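Local coordinates for protein 16.4 kDa salivary peptide (Culex quinquefasciatus, PDB 7KC8) that is a mosquito salivary protein of unknown function with a ricin-like beta-trefoil fold that may bind sugars, at residues T5-L10 with E40-K45; L10-N15 with C106-G111; I19-K24 with I52-Y57; Y96-V101 with W128-V133. One frame throughout, in Å; residues are numbered along the deposited sequence.

In the fold
The four contacts trace how a beta-trefoil is put together from antiparallel strands. Interactions 1 and 4, with centres about 9 Å apart, join strand 8-12 to 40-46 and strand 95-100 to 128-132, respectively; strand 128-132 also pairs with 8-12, so the first and last strands are neighbours. In each a tryptophan carries an aliphatic methyl over its ring, a similarity that may reflect the internal repetition of the trefoil. Interaction 2 shares Leu-10 with interaction 1, about 16 Å away, and their segments alternate along the chain. Interaction 3, between strands 17-21 and 49-54, is nested inside the loop closed by interaction 2. Segments distant in sequence thus meet around one compact trefoil.

Interaction 1 (T5-L10 with E40-K45); sequences TGCVTL and EWVIEK
The carbonyl oxygen of Trp-41 takes the backbone N of Val-8 at 2.8 Å and also receives a CA-H...O contact from Cys-7 CA at 3.3 Å. Val-8 O returns the bond, accepting Trp-41 N at 2.8 Å in an almost straight line (178° at the hydrogen). A second reciprocal pair couples Gly-6 with Ile-43, and Cys-7 faces Val-42 between them as a non-hydrogen-bonded pair, an antiparallel ladder of the beta-trefoil barrel. Gly-6 has backbone angles (phi 95°, psi -152°) at which a side chain would jam against the preceding carbonyl.

On the face shared by Val-8, Trp-41 and Ile-43, the methyl CD2 of Leu-10 sits over the five-membered ring of the indole, 3.9 Å from its centroid, a CH-pi contact displaced toward the rim. Trp-41 points its NE1 to Ile-19 O. Beside it, Val-8 CG2 meets Ile-43 CD1 at 3.8 Å, the two side chains nearly perpendicular to one another. On the other face Cys-7 SG, in a disulfide with Cys-136, touches Val-42 CG2. The chemistry therefore divides by face: an apolar side with its indole N-H satisfied, and a side where a covalent bond ties the chain at Cys-7 to Cys-136 near the C-terminus.

Interaction 2 (L10-N15 with C106-G111); sequences LKFVNN and CLVISG
Phe-12 lays one face of its ring against the backbone of Val-108 and Ile-109, a contact of the beta-trefoil in which the end of strand 8-12 meets strand 105-109. The two are not sheet partners; their axes run 7.7 Å apart at 77°, and the contact rests mainly on side chain against main chain. Ile-109 N stands over the centre of the ring, 3.5 Å above its plane, while Phe-12 CE2 approaches Ile-109 O at 3.3 Å. The side chains of Phe-12 and Ile-109 run alongside each other with opposite headings, which brings Phe-12 CD2 to 3.9 Å from Ile-109 CB. With CG placed opposite the backbone N (chi1 -158°), the phenyl is directed at strand 105-109.

Asn-15 supplies the polar part. Its ND2 donates to Ile-109 O at 2.6 Å, a weak bond because the angle at the hydrogen is only 126°, and the same ND2 lies 3.5 Å from Ile-109 CG2.

A second shell surrounds these groups. Trp-128 meets the Phe-12 ring edge-to-face and gives its NE1 hydrogen to Leu-107 O, so one indole touches both sides of the contact. The turn after strand 105-109 is fastened by Ser-110 OG, which bonds to His-114 N and Ser-112 OG. Within residues 10-15, the turn that presents Asn-15 carries a weak backbone bond from Asn-15 N to Phe-12 O, 3.4 Å long.

Interaction 3 (I19-K24 with I52-Y57); sequences INMWDK and IRPRIY
Met-21 reaches across from the end of strand 17-21 to Pro-54 at the end of strand 49-54 and Tyr-57 in the loop after it; in this beta-trefoil the contact is made by side chains between strand ends whose nearest CA atoms, those of Met-21 and Pro-54, stay 8.8 Å apart.

The sulfur-aromatic interaction comes first. Met-21 SD lies 5.1 Å from the centroid of the Tyr-57 ring and 88° off its normal, a Met-aromatic contact made at the ring edge. The methyl follows the same approach, with Met-21 CE 3.8 Å from Tyr-57 CE2. Chi1 of 49° wedges the methionine CG between backbone N and carbonyl carbon, and from there the chain runs extended, carrying sulfur and methyl to residues 52-57.

Apolar packing accompanies it. Met-21 SD rests 3.6 Å from Pro-54 CB, and Met-21 CE comes within 4.3 Å of Ile-56 CG1, while Ile-56 CG1 also lies over one face of the neighbouring Tyr-57 ring. Leu-32 and Arg-30 of strand 29-35 touch the methionine too, and Arg-30 makes a cation-pi contact with Tyr-57.

Polar bonds form within residues 52-57. Arg-53 curls its guanidinium onto the carbonyl of the following residue, its NH2 bonding to Val-139 O and also, weakly, to Pro-54 O. Of the two bonds to Pro-54 O, the sounder comes from Arg-53 NE, at 3.0 Å, with the oxygen almost in the guanidinium plane.

Interaction 4 (Y96-V101 with W128-V133); sequences YWISNV and WEIQPV
Trp-128 enters the contact at its CB, which lies 3.6 Å from Tyr-96 O. CG comes next, 3.8 Å beneath the methyl CD1 of Ile-98, and the ring atom CD1 of Trp-128 is nearer still to that methyl. The methyl thus covers one face of the five-membered ring, 3.7 Å from its centroid and only 12° off the normal, a CH-pi contact almost along the ring normal. Tyr-96 O stays at the indole edge, near its plane. NE1 lies 3.9 Å from the CD1 of Ile-98, but its N-H goes to Leu-107 O, which should limit rotation of the ring. On the six-membered side, CE3 packs against the backbone of Lys-11 and Phe-12, CZ3 approaches Leu-10 O, and CH2 at the far end touches Ile-19 CG1.

The backbones meet at a single antiparallel bridge, Tyr-96 with Trp-128, where strand 95-100 crosses strand 128-132 at 105° in the barrel of the beta-trefoil. Tyr-96 N donates to Trp-128 O at 3.0 Å and 168°; the returning bond, from Trp-128 N to Tyr-96 O, is modelled so short that its length is doubtful.

Two residues on, Ile-130 lies athwart the Tyr-96 side chain. Its CD1 lies 3.6 Å from Tyr-96 CB, and its CG1 is 3.6 Å from the tyrosine CD1, an oblique approach to the ring. Tyr-96 OH, at the other end, bonds to Asp-2 O near the N-terminus, and Pro-4 touches both Tyr-96 and Ile-130.

Interaction 1 (T5-L10 with E40-K45)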
loop_
_atom_site.group_PDB
_atom_site.type_symbol
_atom_site.label_atom_id
_atom_site.label_comp_id
_atom_site.label_asym_id
_atom_site.label_seq_id
_atom_site.Cartn_x
_atom_site.Cartn_y
_atom_site.Cartn_z
ATOM N N THR A 5 7.543 11.490 -1.514
ATOM C CA THR A 5 7.671 10.939 -0.174
ATOM C C THR A 5 6.896 11.812 0.795
ATOM O O THR A 5 6.533 12.946 0.482
ATOM C CB THR A 5 9.133 10.841 0.264
ATOM O OG1 THR A 5 9.719 12.150 0.298
ATOM C CG2 THR A 5 9.919 9.931 -0.685
ATOM N N GLY A 6 6.629 11.266 1.974
ATOM C CA GLY A 6 5.795 11.985 2.915
ATOM C C GLY A 6 4.337 11.584 2.831
ATOM O O GLY A 6 4.019 10.453 2.444
ATOM N N CYS A 7 3.443 12.509 3.176
ATOM C CA CYS A 7 2.022 12.201 3.276
ATOM C C CYS A 7 1.367 12.199 1.909
ATOM O O CYS A 7 1.465 13.177 1.157
ATOM C CB CYS A 7 1.309 13.207 4.172
ATOM S SG CYS A 7 1.724 13.012 5.885
ATOM N N VAL A 8 0.665 11.108 1.607
ATOM C CA VAL A 8 -0.003 10.931 0.329
ATOM C C VAL A 8 -1.365 10.297 0.570
ATOM O O VAL A 8 -1.667 9.804 1.658
ATOM C CB VAL A 8 0.826 10.056 -0.631
ATOM C CG1 VAL A 8 2.201 10.678 -0.879
ATOM C CG2 VAL A 8 0.972 8.669 -0.043
ATOM N N THR A 9 -2.154 10.292 -0.488
ATOM C CA THR A 9 -3.367 9.459 -0.570
ATOM C C THR A 9 -3.045 8.378 -1.606
ATOM O O THR A 9 -2.315 8.643 -2.522
ATOM C CB THR A 9 -4.654 10.235 -0.845
ATOM O OG1 THR A 9 -4.491 11.022 -2.014
ATOM C CG2 THR A 9 -5.081 11.110 0.303
ATOM N N LEU A 10 -3.565 7.184 -1.416
ATOM C CA LEU A 10 -3.319 6.041 -2.323
ATOM C C LEU A 10 -4.643 5.668 -2.990
ATOM O O LEU A 10 -5.447 5.005 -2.357
ATOM C CB LEU A 10 -2.808 4.882 -1.471
ATOM C CG LEU A 10 -1.304 4.680 -1.400
ATOM C CD1 LEU A 10 -0.519 5.890 -1.857
ATOM C CD2 LEU A 10 -0.871 4.210 -0.032
ATOM N N GLU A 40 -4.938 8.788 4.785
ATOM C CA GLU A 40 -3.596 9.382 4.590
ATOM C C GLU A 40 -2.513 8.344 4.903
ATOM O O GLU A 40 -2.617 7.680 5.914
ATOM C CB GLU A 40 -3.506 10.681 5.371
ATOM C CG GLU A 40 -4.459 11.710 4.826
ATOM C CD GLU A 40 -4.796 12.888 5.709
ATOM O OE1 GLU A 40 -3.913 13.399 6.326
ATOM O OE2 GLU A 40 -5.952 13.271 5.751
ATOM N N TRP A 41 -1.546 8.197 4.001
ATOM C CA TRP A 41 -0.455 7.244 4.141
ATOM C C TRP A 41 0.871 7.969 4.001
ATOM O O TRP A 41 0.938 9.081 3.479
ATOM C CB TRP A 41 -0.533 6.141 3.088
ATOM C CG TRP A 41 -1.719 5.278 3.226
ATOM C CD1 TRP A 41 -2.983 5.527 2.752
ATOM C CD2 TRP A 41 -1.777 4.014 3.881
ATOM N NE1 TRP A 41 -3.818 4.493 3.079
ATOM C CE2 TRP A 41 -3.105 3.548 3.771
ATOM C CE3 TRP A 41 -0.839 3.230 4.557
ATOM C CZ2 TRP A 41 -3.517 2.340 4.318
ATOM C CZ3 TRP A 41 -1.250 2.013 5.092
ATOM C CH2 TRP A 41 -2.577 1.580 4.962
ATOM N N VAL A 42 1.944 7.322 4.437
ATOM C CA VAL A 42 3.275 7.903 4.327
ATOM C C VAL A 42 4.168 6.992 3.498
ATOM O O VAL A 42 4.277 5.794 3.773
ATOM C CB VAL A 42 3.890 8.171 5.708
ATOM C CG1 VAL A 42 5.272 8.805 5.545
ATOM C CG2 VAL A 42 2.979 9.071 6.501
ATOM N N ILE A 43 4.804 7.566 2.492
ATOM C CA ILE A 43 5.810 6.881 1.693
ATOM C C ILE A 43 7.181 7.295 2.215
ATOM O O ILE A 43 7.513 8.486 2.229
ATOM C CB ILE A 43 5.664 7.222 0.202
ATOM C CG1 ILE A 43 4.364 6.643 -0.364
ATOM C CG2 ILE A 43 6.891 6.739 -0.573
ATOM C CD1 ILE A 43 4.025 7.125 -1.765
ATOM N N GLU A 44 7.981 6.322 2.643
ATOM C CA GLU A 44 9.339 6.554 3.120
ATOM C C GLU A 44 10.322 5.859 2.189
ATOM O O GLU A 44 10.081 4.727 1.767
ATOM C CB GLU A 44 9.533 6.031 4.538
ATOM C CG GLU A 44 8.537 6.579 5.548
ATOM C CD GLU A 44 8.638 5.889 6.903
ATOM O OE1 GLU A 44 9.469 4.965 7.042
ATOM O OE2 GLU A 44 7.888 6.267 7.828
ATOM N N LYS A 45 11.416 6.544 1.849
ATOM C CA LYS A 45 12.459 5.907 1.059
ATOM C C LYS A 45 13.102 4.807 1.881
ATOM O O LYS A 45 13.258 4.934 3.096
ATOM C CB LYS A 45 13.522 6.918 0.602
ATOM C CG LYS A 45 13.209 7.583 -0.745
ATOM C CD LYS A 45 14.473 8.019 -1.503
ATOM C CE LYS A 45 15.164 6.820 -2.155
ATOM N NZ LYS A 45 16.597 7.071 -2.494
#

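Interaction 2 (L10-N15 with C106-G111)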
loop_
_atom_site.group_PDB
_atom_site.type_symbol
_atom_site.label_atom_id
_atom_site.label_comp_id
_atom_site.label_asym_id
_atom_site.label_seq_id
_atom_site.Cartn_x
_atom_site.Cartn_y
_atom_site.Cartn_z
ATOM N N LEU A 10 -3.565 7.184 -1.416
ATOM C CA LEU A 10 -3.319 6.041 -2.323
ATOM C C LEU A 10 -4.643 5.668 -2.990
ATOM O O LEU A 10 -5.447 5.005 -2.357
ATOM C CB LEU A 10 -2.808 4.882 -1.471
ATOM C CG LEU A 10 -1.304 4.680 -1.400
ATOM C CD1 LEU A 10 -0.519 5.890 -1.857
ATOM C CD2 LEU A 10 -0.871 4.210 -0.032
ATOM N N LYS A 11 -4.803 6.024 -4.255
ATOM C CA LYS A 11 -6.059 5.768 -4.988
ATOM C C LYS A 11 -5.809 4.895 -6.220
ATOM O O LYS A 11 -5.022 5.254 -7.051
ATOM C CB LYS A 11 -6.733 7.108 -5.271
ATOM C CG LYS A 11 -8.146 7.062 -5.812
ATOM C CD LYS A 11 -8.359 8.113 -6.870
ATOM C CE LYS A 11 -9.806 8.470 -7.104
ATOM N NZ LYS A 11 -10.063 9.900 -6.831
ATOM N N PHE A 12 -6.450 3.743 -6.258
ATOM C CA PHE A 12 -6.378 2.840 -7.423
ATOM C C PHE A 12 -7.247 3.457 -8.522
ATOM O O PHE A 12 -8.435 3.658 -8.329
ATOM C CB PHE A 12 -6.817 1.438 -7.015
ATOM C CG PHE A 12 -6.325 0.329 -7.895
ATOM C CD1 PHE A 12 -4.977 0.123 -8.091
ATOM C CD2 PHE A 12 -7.210 -0.533 -8.497
ATOM C CE1 PHE A 12 -4.528 -0.905 -8.896
ATOM C CE2 PHE A 12 -6.764 -1.562 -9.302
ATOM C CZ PHE A 12 -5.424 -1.744 -9.501
ATOM N N VAL A 13 -6.619 3.763 -9.643
ATOM C CA VAL A 13 -7.251 4.449 -10.800
ATOM C C VAL A 13 -8.456 3.683 -11.337
ATOM O O VAL A 13 -9.502 4.284 -11.475
ATOM C CB VAL A 13 -6.214 4.671 -11.912
ATOM C CG1 VAL A 13 -6.855 5.064 -13.219
ATOM C CG2 VAL A 13 -5.186 5.700 -11.510
ATOM N N ASN A 14 -8.308 2.404 -11.603
ATOM C CA ASN A 14 -9.371 1.687 -12.301
ATOM C C ASN A 14 -10.640 1.571 -11.470
ATOM O O ASN A 14 -11.721 1.433 -12.051
ATOM C CB ASN A 14 -8.910 0.282 -12.706
ATOM C CG ASN A 14 -7.694 0.292 -13.626
ATOM O OD1 ASN A 14 -7.366 1.306 -14.248
ATOM N ND2 ASN A 14 -7.016 -0.847 -13.711
ATOM N N ASN A 15 -10.528 1.645 -10.134
ATOM C CA ASN A 15 -11.622 1.455 -9.184
ATOM C C ASN A 15 -12.077 2.725 -8.488
ATOM O O ASN A 15 -13.145 2.710 -7.875
ATOM C CB ASN A 15 -11.209 0.494 -8.056
ATOM C CG ASN A 15 -10.800 -0.845 -8.551
ATOM O OD1 ASN A 15 -10.984 -1.166 -9.728
ATOM N ND2 ASN A 15 -10.266 -1.665 -7.656
ATOM N N CYS A 106 2.222 -7.054 -8.219
ATOM C CA CYS A 106 1.699 -5.673 -8.252
ATOM C C CYS A 106 0.699 -5.421 -7.135
ATOM O O CYS A 106 -0.114 -6.273 -6.871
ATOM C CB CYS A 106 1.014 -5.383 -9.578
ATOM S SG CYS A 106 1.957 -5.980 -10.994
ATOM N N LEU A 107 0.806 -4.269 -6.502
ATOM C CA LEU A 107 -0.241 -3.906 -5.548
ATOM C C LEU A 107 -1.451 -3.450 -6.365
ATOM O O LEU A 107 -1.300 -2.716 -7.335
ATOM C CB LEU A 107 0.233 -2.829 -4.591
ATOM C CG LEU A 107 -0.803 -2.520 -3.531
ATOM C CD1 LEU A 107 -0.874 -3.638 -2.517
ATOM C CD2 LEU A 107 -0.495 -1.197 -2.882
ATOM N N VAL A 108 -2.616 -3.858 -5.915
ATOM C CA VAL A 108 -3.866 -3.623 -6.656
ATOM C C VAL A 108 -5.039 -3.651 -5.676
ATOM O O VAL A 108 -4.902 -4.198 -4.608
ATOM C CB VAL A 108 -3.941 -4.786 -7.656
ATOM C CG1 VAL A 108 -5.121 -5.706 -7.461
ATOM C CG2 VAL A 108 -3.694 -4.386 -9.089
ATOM N N ILE A 109 -6.120 -2.972 -6.027
ATOM C CA ILE A 109 -7.399 -3.115 -5.287
ATOM C C ILE A 109 -8.306 -3.920 -6.216
ATOM O O ILE A 109 -8.505 -3.510 -7.321
ATOM C CB ILE A 109 -7.985 -1.774 -4.842
ATOM C CG1 ILE A 109 -7.062 -1.069 -3.859
ATOM C CG2 ILE A 109 -9.359 -1.985 -4.255
ATOM C CD1 ILE A 109 -7.643 0.163 -3.279
ATOM N N SER A 110 -8.821 -5.043 -5.750
ATOM C CA SER A 110 -9.594 -5.950 -6.587
ATOM C C SER A 110 -11.010 -5.431 -6.817
ATOM O O SER A 110 -11.465 -4.465 -6.195
ATOM C CB SER A 110 -9.671 -7.340 -5.960
ATOM O OG SER A 110 -10.787 -7.415 -5.086
ATOM N N GLY A 111 -11.711 -6.101 -7.734
ATOM C CA GLY A 111 -13.097 -5.759 -8.011
ATOM C C GLY A 111 -13.997 -5.871 -6.795
ATOM O O GLY A 111 -14.953 -5.103 -6.657
#

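Interaction 3 (I19-K24 with I52-Y57)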
loop_
_atom_site.group_PDB
_atom_site.type_symbol
_atom_site.label_atom_id
_atom_site.label_comp_id
_atom_site.label_asym_id
_atom_site.label_seq_id
_atom_site.Cartn_x
_atom_site.Cartn_y
_atom_site.Cartn_z
ATOM N N ILE A 19 -6.906 2.999 -0.340
ATOM C CA ILE A 19 -6.603 1.981 0.658
ATOM C C ILE A 19 -7.099 2.474 2.013
ATOM O O ILE A 19 -6.547 3.427 2.569
ATOM C CB ILE A 19 -5.098 1.681 0.716
ATOM C CG1 ILE A 19 -4.567 1.166 -0.615
ATOM C CG2 ILE A 19 -4.808 0.656 1.796
ATOM C CD1 ILE A 19 -3.055 0.998 -0.601
ATOM N N ASN A 20 -8.119 1.818 2.556
ATOM C CA ASN A 20 -8.587 2.099 3.907
ATOM C C ASN A 20 -8.170 0.964 4.838
ATOM O O ASN A 20 -7.802 -0.130 4.402
ATOM C CB ASN A 20 -10.113 2.279 3.942
ATOM C CG ASN A 20 -10.581 3.488 3.157
ATOM O OD1 ASN A 20 -9.780 4.179 2.527
ATOM N ND2 ASN A 20 -11.880 3.733 3.164
ATOM N N MET A 21 -8.202 1.244 6.130
ATOM C CA MET A 21 -7.781 0.254 7.137
ATOM C C MET A 21 -8.849 0.120 8.229
ATOM O O MET A 21 -9.682 1.016 8.372
ATOM C CB MET A 21 -6.450 0.685 7.755
ATOM C CG MET A 21 -6.430 2.131 8.200
ATOM S SD MET A 21 -4.835 2.821 8.546
ATOM C CE MET A 21 -5.284 4.500 8.939
ATOM N N TRP A 22 -8.804 -0.985 8.955
ATOM C CA TRP A 22 -9.707 -1.216 10.072
ATOM C C TRP A 22 -9.405 -0.261 11.221
ATOM O O TRP A 22 -8.271 0.196 11.403
ATOM C CB TRP A 22 -9.605 -2.665 10.554
ATOM C CG TRP A 22 -10.606 -3.561 9.900
ATOM C CD1 TRP A 22 -10.810 -3.723 8.560
ATOM C CD2 TRP A 22 -11.537 -4.426 10.553
ATOM N NE1 TRP A 22 -11.811 -4.639 8.336
ATOM C CE2 TRP A 22 -12.272 -5.088 9.543
ATOM C CE3 TRP A 22 -11.817 -4.711 11.887
ATOM C CZ2 TRP A 22 -13.274 -6.011 9.830
ATOM C CZ3 TRP A 22 -12.813 -5.636 12.176
ATOM C CH2 TRP A 22 -13.530 -6.273 11.150
ATOM N N ASP A 23 -10.401 0.026 12.043
ATOM C CA ASP A 23 -10.189 0.921 13.204
ATOM C C ASP A 23 -9.478 0.165 14.323
ATOM O O ASP A 23 -8.777 0.807 15.090
ATOM C CB ASP A 23 -11.499 1.573 13.644
ATOM C CG ASP A 23 -12.004 2.632 12.679
ATOM O OD1 ASP A 23 -11.328 2.871 11.664
ATOM O OD2 ASP A 23 -13.074 3.209 12.949
ATOM N N LYS A 24 -9.594 -1.156 14.342
ATOM C CA LYS A 24 -9.025 -1.899 15.484
ATOM C C LYS A 24 -8.143 -3.057 15.029
ATOM O O LYS A 24 -8.616 -3.906 14.295
ATOM C CB LYS A 24 -10.141 -2.299 16.445
ATOM N N ILE A 52 5.907 1.851 3.371
ATOM C CA ILE A 52 4.634 2.558 3.373
ATOM C C ILE A 52 3.967 2.310 4.715
ATOM O O ILE A 52 3.967 1.180 5.213
ATOM C CB ILE A 52 3.729 2.112 2.202
ATOM C CG1 ILE A 52 4.399 2.409 0.848
ATOM C CG2 ILE A 52 2.346 2.772 2.278
ATOM C CD1 ILE A 52 3.588 1.943 -0.379
ATOM N N ARG A 53 3.438 3.368 5.317
ATOM C CA ARG A 53 2.771 3.306 6.608
ATOM C C ARG A 53 1.633 4.309 6.620
ATOM O O ARG A 53 1.692 5.330 5.922
ATOM C CB ARG A 53 3.725 3.611 7.774
ATOM C CG ARG A 53 4.496 4.906 7.581
ATOM C CD ARG A 53 5.014 5.455 8.886
ATOM N NE ARG A 53 3.925 5.899 9.736
ATOM C CZ ARG A 53 4.095 6.449 10.933
ATOM N NH1 ARG A 53 5.315 6.629 11.408
ATOM N NH2 ARG A 53 3.043 6.821 11.655
ATOM N N PRO A 54 0.579 4.046 7.380
ATOM C CA PRO A 54 -0.469 5.051 7.521
ATOM C C PRO A 54 0.044 6.206 8.362
ATOM O O PRO A 54 0.934 6.041 9.200
ATOM C CB PRO A 54 -1.599 4.293 8.220
ATOM C CG PRO A 54 -0.920 3.228 8.962
ATOM C CD PRO A 54 0.290 2.838 8.167
ATOM N N ARG A 55 -0.534 7.386 8.123
ATOM C CA ARG A 55 -0.067 8.596 8.791
ATOM C C ARG A 55 -0.134 8.466 10.309
ATOM O O ARG A 55 0.735 8.993 11.015
ATOM C CB ARG A 55 -0.882 9.811 8.333
ATOM C CG ARG A 55 -0.359 11.150 8.883
ATOM C CD ARG A 55 -1.255 12.337 8.551
ATOM N NE ARG A 55 -2.614 12.184 9.066
ATOM C CZ ARG A 55 -2.982 12.461 10.313
ATOM N NH1 ARG A 55 -2.093 12.898 11.185
ATOM N NH2 ARG A 55 -4.238 12.294 10.692
ATOM N N ILE A 56 -1.136 7.756 10.836
ATOM C CA ILE A 56 -1.421 7.799 12.268
ATOM C C ILE A 56 -0.984 6.552 13.021
ATOM O O ILE A 56 -1.061 6.548 14.259
ATOM C CB ILE A 56 -2.912 8.090 12.548
ATOM C CG1 ILE A 56 -3.815 6.932 12.111
ATOM C CG2 ILE A 56 -3.348 9.390 11.889
ATOM C CD1 ILE A 56 -5.173 7.004 12.769
ATOM N N TYR A 57 -0.513 5.510 12.343
ATOM C CA TYR A 57 0.031 4.346 13.033
ATOM C C TYR A 57 1.405 4.018 12.482
ATOM O O TYR A 57 1.626 4.076 11.270
ATOM C CB TYR A 57 -0.841 3.099 12.888
ATOM C CG TYR A 57 -2.291 3.294 13.215
ATOM C CD1 TYR A 57 -2.712 3.475 14.524
ATOM C CD2 TYR A 57 -3.246 3.266 12.210
ATOM C CE1 TYR A 57 -4.054 3.641 14.819
ATOM C CE2 TYR A 57 -4.583 3.440 12.489
ATOM C CZ TYR A 57 -4.988 3.621 13.794
ATOM O OH TYR A 57 -6.325 3.793 14.054
#

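Interaction 4 (Y96-V101 with W128-V133)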
loop_
_atom_site.group_PDB
_atom_site.type_symbol
_atom_site.label_atom_id
_atom_site.label_comp_id
_atom_site.label_asym_id
_atom_site.label_seq_id
_atom_site.Cartn_x
_atom_site.Cartn_y
_atom_site.Cartn_z
ATOM N N TYR A 96 1.333 6.076 -10.848
ATOM C CA TYR A 96 2.352 5.172 -10.359
ATOM C C TYR A 96 1.830 3.749 -10.367
ATOM O O TYR A 96 0.625 3.508 -10.263
ATOM C CB TYR A 96 2.784 5.574 -8.957
ATOM C CG TYR A 96 3.307 6.981 -8.931
ATOM C CD1 TYR A 96 2.452 8.050 -8.774
ATOM C CD2 TYR A 96 4.659 7.237 -9.089
ATOM C CE1 TYR A 96 2.921 9.335 -8.773
ATOM C CE2 TYR A 96 5.134 8.515 -9.085
ATOM C CZ TYR A 96 4.258 9.561 -8.933
ATOM O OH TYR A 96 4.730 10.847 -8.931
ATOM N N TRP A 97 2.747 2.803 -10.507
ATOM C CA TRP A 97 2.455 1.434 -10.135
ATOM C C TRP A 97 3.364 1.043 -8.981
ATOM O O TRP A 97 4.458 1.584 -8.815
ATOM C CB TRP A 97 2.598 0.469 -11.312
ATOM C CG TRP A 97 3.888 0.527 -12.066
ATOM C CD1 TRP A 97 4.150 1.258 -13.196
ATOM C CD2 TRP A 97 5.077 -0.221 -11.791
ATOM N NE1 TRP A 97 5.439 1.032 -13.617
ATOM C CE2 TRP A 97 6.025 0.120 -12.781
ATOM C CE3 TRP A 97 5.436 -1.138 -10.800
ATOM C CZ2 TRP A 97 7.313 -0.430 -12.810
ATOM C CZ3 TRP A 97 6.720 -1.684 -10.831
ATOM C CH2 TRP A 97 7.642 -1.319 -11.832
ATOM N N ILE A 98 2.866 0.130 -8.157
ATOM C CA ILE A 98 3.516 -0.287 -6.929
ATOM C C ILE A 98 3.676 -1.794 -6.979
ATOM O O ILE A 98 2.749 -2.507 -7.376
ATOM C CB ILE A 98 2.700 0.119 -5.690
ATOM C CG1 ILE A 98 2.419 1.624 -5.707
ATOM C CG2 ILE A 98 3.438 -0.307 -4.410
ATOM C CD1 ILE A 98 1.300 2.039 -4.765
ATOM N N SER A 99 4.831 -2.281 -6.545
ATOM C CA SER A 99 5.086 -3.704 -6.577
ATOM C C SER A 99 5.824 -4.132 -5.323
ATOM O O SER A 99 6.774 -3.471 -4.895
ATOM C CB SER A 99 5.906 -4.082 -7.800
ATOM O OG SER A 99 6.166 -5.460 -7.786
ATOM N N ASN A 100 5.403 -5.258 -4.750
ATOM C CA ASN A 100 6.118 -5.811 -3.610
ATOM C C ASN A 100 7.441 -6.414 -4.066
ATOM O O ASN A 100 7.473 -7.264 -4.953
ATOM C CB ASN A 100 5.268 -6.866 -2.913
ATOM C CG ASN A 100 5.966 -7.460 -1.715
ATOM O OD1 ASN A 100 6.614 -8.511 -1.807
ATOM N ND2 ASN A 100 5.861 -6.768 -0.580
ATOM N N VAL A 101 8.537 -5.987 -3.450
ATOM C CA VAL A 101 9.860 -6.434 -3.892
ATOM C C VAL A 101 10.051 -7.934 -3.638
ATOM O O VAL A 101 10.483 -8.671 -4.526
ATOM C CB VAL A 101 10.963 -5.591 -3.224
ATOM C CG1 VAL A 101 12.370 -6.171 -3.531
ATOM C CG2 VAL A 101 10.837 -4.116 -3.649
ATOM N N TRP A 128 -1.843 3.708 -9.811
ATOM C CA TRP A 128 -2.301 4.375 -8.609
ATOM C C TRP A 128 -2.199 5.879 -8.790
ATOM O O TRP A 128 -1.297 6.373 -9.470
ATOM C CB TRP A 128 -1.449 3.964 -7.417
ATOM C CG TRP A 128 -1.691 2.583 -6.981
ATOM C CD1 TRP A 128 -1.135 1.437 -7.491
ATOM C CD2 TRP A 128 -2.562 2.182 -5.932
ATOM N NE1 TRP A 128 -1.612 0.337 -6.803
ATOM C CE2 TRP A 128 -2.494 0.774 -5.844
ATOM C CE3 TRP A 128 -3.403 2.876 -5.058
ATOM C CZ2 TRP A 128 -3.229 0.057 -4.912
ATOM C CZ3 TRP A 128 -4.135 2.164 -4.146
ATOM C CH2 TRP A 128 -4.036 0.769 -4.065
ATOM N N GLU A 129 -3.101 6.609 -8.153
ATOM C CA GLU A 129 -2.956 8.055 -8.024
ATOM C C GLU A 129 -2.343 8.338 -6.659
ATOM O O GLU A 129 -2.925 7.980 -5.627
ATOM C CB GLU A 129 -4.295 8.775 -8.192
ATOM N N ILE A 130 -1.157 8.937 -6.656
ATOM C CA ILE A 130 -0.448 9.274 -5.392
ATOM C C ILE A 130 -0.441 10.796 -5.241
ATOM O O ILE A 130 0.469 11.442 -5.697
ATOM C CB ILE A 130 0.938 8.605 -5.301
ATOM C CG1 ILE A 130 0.855 7.114 -5.629
ATOM C CG2 ILE A 130 1.548 8.824 -3.935
ATOM C CD1 ILE A 130 2.137 6.361 -5.490
ATOM N N GLN A 131 -1.494 11.313 -4.632
ATOM C CA GLN A 131 -1.712 12.763 -4.452
ATOM C C GLN A 131 -1.126 13.175 -3.106
ATOM O O GLN A 131 -1.556 12.670 -2.103
ATOM C CB GLN A 131 -3.197 13.048 -4.668
ATOM C CG GLN A 131 -3.686 14.381 -4.147
ATOM C CD GLN A 131 -4.558 15.119 -5.127
ATOM O OE1 GLN A 131 -5.769 14.951 -5.166
ATOM N NE2 GLN A 131 -3.932 15.951 -5.933
ATOM N N PRO A 132 -0.116 14.053 -3.058
ATOM C CA PRO A 132 0.447 14.481 -1.801
ATOM C C PRO A 132 -0.550 15.266 -0.947
ATOM O O PRO A 132 -1.431 15.896 -1.444
ATOM C CB PRO A 132 1.664 15.316 -2.186
ATOM C CG PRO A 132 1.379 15.751 -3.572
ATOM C CD PRO A 132 0.559 14.644 -4.192
ATOM N N VAL A 133 -0.354 15.185 0.355
ATOM C CA VAL A 133 -1.280 15.875 1.302
ATOM C C VAL A 133 -0.443 16.862 2.119
ATOM O O VAL A 133 0.609 16.444 2.643
ATOM C CB VAL A 133 -1.998 14.867 2.223
ATOM C CG1 VAL A 133 -3.067 15.530 3.077
ATOM C CG2 VAL A 133 -2.591 13.699 1.450
#